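Local coordinates for protein flavoenzyme PA4991 (Pseudomonas aeruginosa PAO1, PDB 5EZ7) that binds one FAD per monomer and probably works as a flavin-dependent oxidoreductase of the DAO family, with a physiological substrate that is still unknown, at residues Arg92-Leu97 against Ile161-Glu166; Lys252-Val257 against Leu296-Pro301. All coordinates share one frame; numbering follows the deposited sequence.

Contact 1: residues Arg92-Leu97 against Ile161-Glu166; sequences RGVRLL and IRRLAE
V94 meets R162 and R163 where the loop leading into strand 96-98 passes the side of helix 157-168, a loop-on-helix contact in the FAD-binding fold of the DAO family. The CA atoms of V94 and R163 stand 7.1 Å apart, and these two residues bury the most surface. R163 can be followed outward from its helix. Its CB rests on V94 CG2 at 3.7 Å, and its CG lies equally close to the same methyl. CG is set anti to the backbone N (chi1 -173°), and a bend at chi2 (48°) then turns the rest of the chain, an arrangement that keeps CB and CG on the valine methyl and carries the guanidinium past it to polar partners. At that end NE donates to the backbone O of D90, just ahead of the loop. NH1 approaches E166 OE1 at 3.4 Å in a salt bridge whose hydrogen bond is weak although nearly straight, with the carboxylate oxygen at the guanidinium edge and in its plane. R163 NH2 stands 5.7 Å from R92 NH1, like charges not in contact; R92 is itself salt-bridged to D90. The E166 carboxylate also serves R162, whose NH1 is 3.0 Å from E166 OE1, which makes a network of two arginines and one glutamate along the helix. R162 also pairs through NE with D159, whose other carboxylate oxygen accepts the R95 amide; D159 therefore links helix and loop directly. One face of the R162 guanidinium is covered off-centre by R163 CB. R162 NH2 lies obliquely to V94 CG2 and is 3.9 Å from G93 O, too long for a hydrogen bond.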
ATOM      1  N   ARG A  92      -1.877 -16.970   4.669  1.00 41.36           N
ATOM      2  CA  ARG A  92      -2.144 -18.136   3.825  1.00 44.07           C
ATOM      3  C   ARG A  92      -3.480 -17.979   3.094  1.00 42.93           C
ATOM      4  O   ARG A  92      -4.466 -17.540   3.679  1.00 40.45           O
ATOM      5  CB  ARG A  92      -2.127 -19.415   4.634  1.00 47.27           C
ATOM      6  CG  ARG A  92      -0.712 -19.925   4.880  1.00 49.14           C
ATOM      7  CD  ARG A  92      -0.690 -21.055   5.876  1.00 51.84           C
ATOM      8  NE  ARG A  92      -1.415 -20.688   7.091  1.00 51.68           N
ATOM      9  CZ  ARG A  92      -1.445 -21.414   8.203  1.00 55.12           C
ATOM     10  NH1 ARG A  92      -2.150 -20.969   9.237  1.00 56.30           N
ATOM     11  NH2 ARG A  92      -0.761 -22.553   8.323  1.00 56.77           N
ATOM     12  N   GLY A  93      -3.477 -18.302   1.804  1.00 43.92           N
ATOM     13  CA  GLY A  93      -4.677 -18.160   0.952  1.00 43.61           C
ATOM     14  C   GLY A  93      -4.997 -16.742   0.464  1.00 41.07           C
ATOM     15  O   GLY A  93      -6.074 -16.484  -0.098  1.00 41.66           O
ATOM     16  N   VAL A  94      -4.069 -15.817   0.656  1.00 38.31           N
ATOM     17  CA  VAL A  94      -4.141 -14.540  -0.020  1.00 36.34           C
ATOM     18  C   VAL A  94      -3.779 -14.772  -1.496  1.00 37.34           C
ATOM     19  O   VAL A  94      -2.847 -15.500  -1.832  1.00 36.66           O
ATOM     20  CB  VAL A  94      -3.240 -13.490   0.664  1.00 34.96           C
ATOM     21  CG1 VAL A  94      -3.233 -12.176  -0.112  1.00 33.73           C
ATOM     22  CG2 VAL A  94      -3.721 -13.256   2.101  1.00 34.02           C
ATOM     23  N   ARG A  95      -4.564 -14.152  -2.361  1.00 38.59           N
ATOM     24  CA  ARG A  95      -4.406 -14.251  -3.786  1.00 40.32           C
ATOM     25  C   ARG A  95      -3.207 -13.436  -4.244  1.00 37.76           C
ATOM     26  O   ARG A  95      -3.089 -12.253  -3.917  1.00 35.50           O
ATOM     27  CB  ARG A  95      -5.650 -13.712  -4.490  1.00 45.20           C
ATOM     28  CG  ARG A  95      -6.756 -14.714  -4.840  1.00 51.66           C
ATOM     29  CD  ARG A  95      -7.793 -14.048  -5.790  1.00 56.85           C
ATOM     30  NE  ARG A  95      -7.255 -13.802  -7.143  1.00 62.21           N
ATOM     31  CZ  ARG A  95      -7.936 -13.314  -8.203  1.00 70.29           C
ATOM     32  NH1 ARG A  95      -7.316 -13.170  -9.384  1.00 71.06           N
ATOM     33  NH2 ARG A  95      -9.228 -12.959  -8.115  1.00 70.44           N
ATOM     34  N   LEU A  96      -2.309 -14.092  -4.968  1.00 37.74           N
ATOM     35  CA  LEU A  96      -1.352 -13.412  -5.808  1.00 37.29           C
ATOM     36  C   LEU A  96      -1.937 -13.236  -7.200  1.00 36.48           C
ATOM     37  O   LEU A  96      -2.517 -14.162  -7.763  1.00 36.82           O
ATOM     38  CB  LEU A  96      -0.103 -14.253  -5.969  1.00 39.51           C
ATOM     39  CG  LEU A  96       0.770 -14.518  -4.762  1.00 40.57           C
ATOM     40  CD1 LEU A  96       2.060 -15.204  -5.248  1.00 41.94           C
ATOM     41  CD2 LEU A  96       1.025 -13.206  -4.024  1.00 38.98           C
ATOM     42  N   LEU A  97      -1.780 -12.057  -7.760  1.00 34.88           N
ATOM     43  CA  LEU A  97      -2.108 -11.883  -9.149  1.00 36.09           C
ATOM     44  C   LEU A  97      -1.048 -12.594 -10.013  1.00 37.60           C
ATOM     45  O   LEU A  97      -1.396 -13.248 -10.991  1.00 38.77           O
ATOM     46  CB  LEU A  97      -2.278 -10.388  -9.500  1.00 34.70           C
ATOM     47  CG  LEU A  97      -3.512  -9.706  -8.870  1.00 33.49           C
ATOM     48  CD1 LEU A  97      -3.588  -8.227  -9.233  1.00 32.32           C
ATOM     49  CD2 LEU A  97      -4.824 -10.395  -9.243  1.00 34.42           C
ATOM     50  N   ILE A 161      -5.840  -6.934   1.999  1.00 28.16           N
ATOM     51  CA  ILE A 161      -6.504  -6.072   2.972  1.00 27.78           C
ATOM     52  C   ILE A 161      -7.591  -6.750   3.717  1.00 27.64           C
ATOM     53  O   ILE A 161      -7.703  -6.518   4.914  1.00 26.05           O
ATOM     54  CB  ILE A 161      -7.045  -4.816   2.257  1.00 27.27           C
ATOM     55  CG1 ILE A 161      -5.877  -3.876   2.091  1.00 27.70           C
ATOM     56  CG2 ILE A 161      -8.135  -4.096   3.030  1.00 27.20           C
ATOM     57  CD1 ILE A 161      -5.976  -3.189   0.798  1.00 30.64           C
ATOM     58  N   ARG A 162      -8.377  -7.556   2.999  1.00 28.74           N
ATOM     59  CA  ARG A 162      -9.419  -8.409   3.603  1.00 31.87           C
ATOM     60  C   ARG A 162      -8.812  -9.315   4.705  1.00 31.06           C
ATOM     61  O   ARG A 162      -9.303  -9.368   5.803  1.00 30.73           O
ATOM     62  CB  ARG A 162     -10.170  -9.249   2.532  1.00 34.95           C
ATOM     63  CG  ARG A 162     -10.875 -10.493   3.121  1.00 39.66           C
ATOM     64  CD  ARG A 162     -11.021 -11.685   2.192  1.00 43.77           C
ATOM     65  NE  ARG A 162      -9.754 -12.233   1.702  1.00 46.30           N
ATOM     66  CZ  ARG A 162      -8.993 -13.155   2.304  1.00 48.15           C
ATOM     67  NH1 ARG A 162      -9.331 -13.688   3.504  1.00 48.65           N
ATOM     68  NH2 ARG A 162      -7.859 -13.537   1.692  1.00 47.50           N
ATOM     69  N   ARG A 163      -7.724 -10.001   4.388  1.00 31.75           N
ATOM     70  CA  ARG A 163      -7.019 -10.863   5.355  1.00 32.94           C
ATOM     71  C   ARG A 163      -6.424 -10.121   6.554  1.00 31.16           C
ATOM     72  O   ARG A 163      -6.545 -10.559   7.693  1.00 30.95           O
ATOM     73  CB  ARG A 163      -5.900 -11.631   4.649  1.00 34.28           C
ATOM     74  CG  ARG A 163      -5.197 -12.692   5.501  1.00 37.93           C
ATOM     75  CD  ARG A 163      -6.162 -13.608   6.257  1.00 40.23           C
ATOM     76  NE  ARG A 163      -5.424 -14.547   7.091  1.00 44.00           N
ATOM     77  CZ  ARG A 163      -5.950 -15.324   8.050  1.00 46.79           C
ATOM     78  NH1 ARG A 163      -7.255 -15.286   8.340  1.00 47.92           N
ATOM     79  NH2 ARG A 163      -5.157 -16.152   8.733  1.00 47.70           N
ATOM     80  N   LEU A 164      -5.797  -8.981   6.306  1.00 30.19           N
ATOM     81  CA  LEU A 164      -5.286  -8.181   7.406  1.00 29.87           C
ATOM     82  C   LEU A 164      -6.409  -7.656   8.274  1.00 30.01           C
ATOM     83  O   LEU A 164      -6.212  -7.488   9.473  1.00 30.69           O
ATOM     84  CB  LEU A 164      -4.427  -7.031   6.932  1.00 29.25           C
ATOM     85  CG  LEU A 164      -3.142  -7.401   6.207  1.00 30.68           C
ATOM     86  CD1 LEU A 164      -2.552  -6.187   5.530  1.00 31.30           C
ATOM     87  CD2 LEU A 164      -2.088  -7.951   7.134  1.00 32.61           C
ATOM     88  N   ALA A 165      -7.580  -7.421   7.695  1.00 29.97           N
ATOM     89  CA  ALA A 165      -8.729  -7.024   8.484  1.00 30.61           C
ATOM     90  C   ALA A 165      -9.249  -8.179   9.295  1.00 32.05           C
ATOM     91  O   ALA A 165      -9.658  -7.971  10.409  1.00 32.30           O
ATOM     92  CB  ALA A 165      -9.821  -6.472   7.601  1.00 31.97           C
ATOM     93  N   GLU A 166      -9.245  -9.397   8.754  1.00 33.46           N
ATOM     94  CA  GLU A 166      -9.551 -10.590   9.555  1.00 34.83           C
ATOM     95  C   GLU A 166      -8.600 -10.726  10.747  1.00 33.74           C
ATOM     96  O   GLU A 166      -9.028 -10.944  11.890  1.00 32.80           O
ATOM     97  CB  GLU A 166      -9.490 -11.868   8.697  1.00 38.73           C
ATOM     98  CG  GLU A 166     -10.786 -12.156   7.929  1.00 43.27           C
ATOM     99  CD  GLU A 166     -10.655 -13.116   6.740  1.00 48.25           C
ATOM    100  OE1 GLU A 166      -9.547 -13.672   6.481  1.00 50.82           O
ATOM    101  OE2 GLU A 166     -11.690 -13.303   6.037  1.00 52.47           O
TER

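Contact 2: residues Lys252-Val257 against Leu296-Pro301; sequences KPRITV and LAKLLP
I255, L299 and R254 bury the most surface where the start of strand 255-261, part of the large mixed sheet of this DAO-family oxidoreductase, faces the C-terminal end of helix 285-299. The centre of this strand-to-helix contact is a tip-to-tip meeting of two aliphatic side chains. I255 CD1 touches L299 CD1 at 3.6 Å, and the same leucine methyl lies 4.0 Å from I255 CG1. I255 holds CG1 between its backbone N and carbonyl carbon (chi1 65°), a less common choice for isoleucine, and from there the chain extends straight out to the helix. L296, one turn earlier, adds a looser touch, its CD2 standing 4.5 Å from I255 CD1. C246 on the neighbouring strand touches both I255 and L299, and W104 packs against L299, so the sheet continues the apolar patch. At the exposed margin the character changes. R254 reaches out with its NH1 in a salt bridge to E295, also on the helix, an acid that probably tempers the like charge of K298 nearby. A bound mercury(II) ion lies about 3 Å from the nearest atom of the R254 side chain. K298 NZ comes to the guanidinium edge, near its plane, 4.5 Å from R254 NH1.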
ATOM      1  N   LYS A 252      14.582   4.314 -14.986  1.00 74.71           N
ATOM      2  CA  LYS A 252      13.188   4.173 -14.579  1.00 68.94           C
ATOM      3  C   LYS A 252      12.268   3.535 -15.633  1.00 63.78           C
ATOM      4  O   LYS A 252      12.481   3.727 -16.837  1.00 63.67           O
ATOM      5  CB  LYS A 252      12.653   5.531 -14.155  1.00 70.38           C
ATOM      6  CG  LYS A 252      13.450   6.103 -12.989  1.00 72.70           C
ATOM      7  CD  LYS A 252      12.550   6.622 -11.891  1.00 71.56           C
ATOM      8  CE  LYS A 252      13.370   6.992 -10.676  1.00 72.34           C
ATOM      9  NZ  LYS A 252      12.513   7.768  -9.738  1.00 73.00           N
ATOM     10  N   PRO A 253      11.244   2.771 -15.183  1.00 55.44           N
ATOM     11  CA  PRO A 253      10.314   2.196 -16.164  1.00 52.85           C
ATOM     12  C   PRO A 253       9.595   3.271 -16.984  1.00 51.30           C
ATOM     13  O   PRO A 253       9.109   4.254 -16.421  1.00 50.66           O
ATOM     14  CB  PRO A 253       9.294   1.436 -15.302  1.00 51.06           C
ATOM     15  CG  PRO A 253       9.930   1.283 -13.963  1.00 52.12           C
ATOM     16  CD  PRO A 253      10.879   2.424 -13.797  1.00 52.90           C
ATOM     17  N   ARG A 254       9.551   3.061 -18.291  1.00 51.57           N
ATOM     18  CA  ARG A 254       8.777   3.862 -19.253  1.00 53.19           C
ATOM     19  C   ARG A 254       7.284   3.740 -18.892  1.00 49.96           C
ATOM     20  O   ARG A 254       6.597   4.743 -18.672  1.00 48.80           O
ATOM     21  CB  ARG A 254       9.084   3.321 -20.671  1.00 56.73           C
ATOM     22  CG  ARG A 254       8.515   4.052 -21.890  1.00 61.00           C
ATOM     23  CD  ARG A 254       9.523   3.985 -23.068  1.00 65.14           C
ATOM     24  NE  ARG A 254       8.958   4.153 -24.420  1.00 67.07           N
ATOM     25  CZ  ARG A 254       8.726   5.320 -25.055  1.00 67.93           C
ATOM     26  NH1 ARG A 254       8.213   5.294 -26.301  1.00 65.76           N
ATOM     27  NH2 ARG A 254       8.977   6.507 -24.472  1.00 66.05           N
ATOM     28  N   ILE A 255       6.817   2.491 -18.808  1.00 47.55           N
ATOM     29  CA  ILE A 255       5.516   2.131 -18.269  1.00 44.94           C
ATOM     30  C   ILE A 255       5.684   0.922 -17.377  1.00 39.82           C
ATOM     31  O   ILE A 255       6.610   0.123 -17.587  1.00 38.67           O
ATOM     32  CB  ILE A 255       4.488   1.783 -19.366  1.00 49.17           C
ATOM     33  CG1 ILE A 255       4.885   0.512 -20.141  1.00 53.56           C
ATOM     34  CG2 ILE A 255       4.344   2.947 -20.343  1.00 51.17           C
ATOM     35  CD1 ILE A 255       3.737  -0.120 -20.916  1.00 56.23           C
ATOM     36  N   THR A 256       4.776   0.799 -16.415  1.00 34.92           N
ATOM     37  CA  THR A 256       4.680  -0.359 -15.504  1.00 33.01           C
ATOM     38  C   THR A 256       3.241  -0.927 -15.690  1.00 30.44           C
ATOM     39  O   THR A 256       2.264  -0.226 -15.440  1.00 27.06           O
ATOM     40  CB  THR A 256       5.019   0.043 -14.006  1.00 31.98           C
ATOM     41  OG1 THR A 256       6.421   0.312 -13.874  1.00 33.20           O
ATOM     42  CG2 THR A 256       4.712  -1.055 -13.002  1.00 31.65           C
ATOM     43  N   VAL A 257       3.134  -2.170 -16.169  1.00 29.80           N
ATOM     44  CA  VAL A 257       1.837  -2.807 -16.354  1.00 29.26           C
ATOM     45  C   VAL A 257       1.561  -3.849 -15.277  1.00 27.98           C
ATOM     46  O   VAL A 257       2.368  -4.729 -15.043  1.00 27.68           O
ATOM     47  CB  VAL A 257       1.704  -3.525 -17.714  1.00 30.57           C
ATOM     48  CG1 VAL A 257       0.274  -4.033 -17.934  1.00 30.14           C
ATOM     49  CG2 VAL A 257       2.072  -2.595 -18.850  1.00 31.64           C
ATOM     50  N   LEU A 296       0.803   1.671 -25.953  1.00 35.68           N
ATOM     51  CA  LEU A 296       0.380   0.282 -26.114  1.00 35.64           C
ATOM     52  C   LEU A 296       0.369  -0.241 -27.562  1.00 36.05           C
ATOM     53  O   LEU A 296       0.730  -1.383 -27.777  1.00 36.55           O
ATOM     54  CB  LEU A 296      -0.954   0.023 -25.439  1.00 34.75           C
ATOM     55  CG  LEU A 296      -0.832   0.154 -23.922  1.00 33.90           C
ATOM     56  CD1 LEU A 296      -2.225   0.146 -23.292  1.00 32.79           C
ATOM     57  CD2 LEU A 296       0.075  -0.914 -23.320  1.00 33.98           C
ATOM     58  N   ALA A 297      -0.011   0.585 -28.528  1.00 36.43           N
ATOM     59  CA  ALA A 297       0.112   0.247 -29.964  1.00 37.54           C
ATOM     60  C   ALA A 297       1.549  -0.084 -30.359  1.00 39.77           C
ATOM     61  O   ALA A 297       1.769  -0.979 -31.194  1.00 40.65           O
ATOM     62  CB  ALA A 297      -0.413   1.387 -30.836  1.00 37.06           C
ATOM     63  N   LYS A 298       2.524   0.614 -29.768  1.00 40.82           N
ATOM     64  CA  LYS A 298       3.935   0.315 -30.035  1.00 43.83           C
ATOM     65  C   LYS A 298       4.449  -0.931 -29.352  1.00 43.13           C
ATOM     66  O   LYS A 298       5.191  -1.699 -29.959  1.00 45.66           O
ATOM     67  CB  LYS A 298       4.851   1.455 -29.615  1.00 47.33           C
ATOM     68  CG  LYS A 298       4.669   2.701 -30.441  1.00 52.23           C
ATOM     69  CD  LYS A 298       5.952   3.509 -30.504  1.00 57.22           C
ATOM     70  CE  LYS A 298       5.644   4.999 -30.512  1.00 60.63           C
ATOM     71  NZ  LYS A 298       6.927   5.753 -30.575  1.00 65.76           N
ATOM     72  N   LEU A 299       4.109  -1.091 -28.083  1.00 40.36           N
ATOM     73  CA  LEU A 299       4.710  -2.093 -27.252  1.00 40.79           C
ATOM     74  C   LEU A 299       4.015  -3.439 -27.328  1.00 40.08           C
ATOM     75  O   LEU A 299       4.675  -4.453 -27.185  1.00 42.23           O
ATOM     76  CB  LEU A 299       4.734  -1.598 -25.786  1.00 40.65           C
ATOM     77  CG  LEU A 299       5.527  -0.296 -25.557  1.00 42.09           C
ATOM     78  CD1 LEU A 299       5.490   0.091 -24.076  1.00 41.88           C
ATOM     79  CD2 LEU A 299       6.969  -0.368 -26.030  1.00 43.87           C
ATOM     80  N   LEU A 300       2.682  -3.432 -27.485  1.00 37.74           N
ATOM     81  CA  LEU A 300       1.836  -4.631 -27.509  1.00 36.28           C
ATOM     82  C   LEU A 300       0.822  -4.572 -28.680  1.00 35.48           C
ATOM     83  O   LEU A 300      -0.365  -4.720 -28.508  1.00 34.73           O
ATOM     84  CB  LEU A 300       1.097  -4.743 -26.178  1.00 35.54           C
ATOM     85  CG  LEU A 300       2.004  -4.979 -24.964  1.00 35.71           C
ATOM     86  CD1 LEU A 300       1.286  -4.680 -23.662  1.00 34.67           C
ATOM     87  CD2 LEU A 300       2.525  -6.395 -24.942  1.00 36.64           C
ATOM     88  N   PRO A 301       1.297  -4.359 -29.898  1.00 35.81           N
ATOM     89  CA  PRO A 301       0.360  -4.242 -31.038  1.00 35.91           C
ATOM     90  C   PRO A 301      -0.551  -5.471 -31.342  1.00 36.04           C
ATOM     91  O   PRO A 301      -1.561  -5.322 -31.994  1.00 36.13           O
ATOM     92  CB  PRO A 301       1.286  -4.001 -32.220  1.00 37.01           C
ATOM     93  CG  PRO A 301       2.612  -4.558 -31.789  1.00 37.72           C
ATOM     94  CD  PRO A 301       2.705  -4.393 -30.325  1.00 36.63           C
TER

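In the fold
From the N terminus, the chain first passes strands 10-13 and 33-37 of the Rossmann-type sheet, with helix 17-28 between them, then reaches the loop at 92-97. Contact 1 closes when helix 157-168 returns to it after 63 intervening residues, which include strands 102-105 and 146-149 of the large mixed sheet. Contact 2 opens only later and closes a shorter loop of 38 residues, holding strand 267-272 and most of helix 285-299. The two loops are thus in series, neither nested nor crossed. Their centres lie 29 Å apart: at contact 1 helix 157-168 packs on helix 17-28 through L164, while contact 2 ties helix 285-299 to the large mixed sheet. Strand 255-261 connects them, since P261 and H260 touch L97.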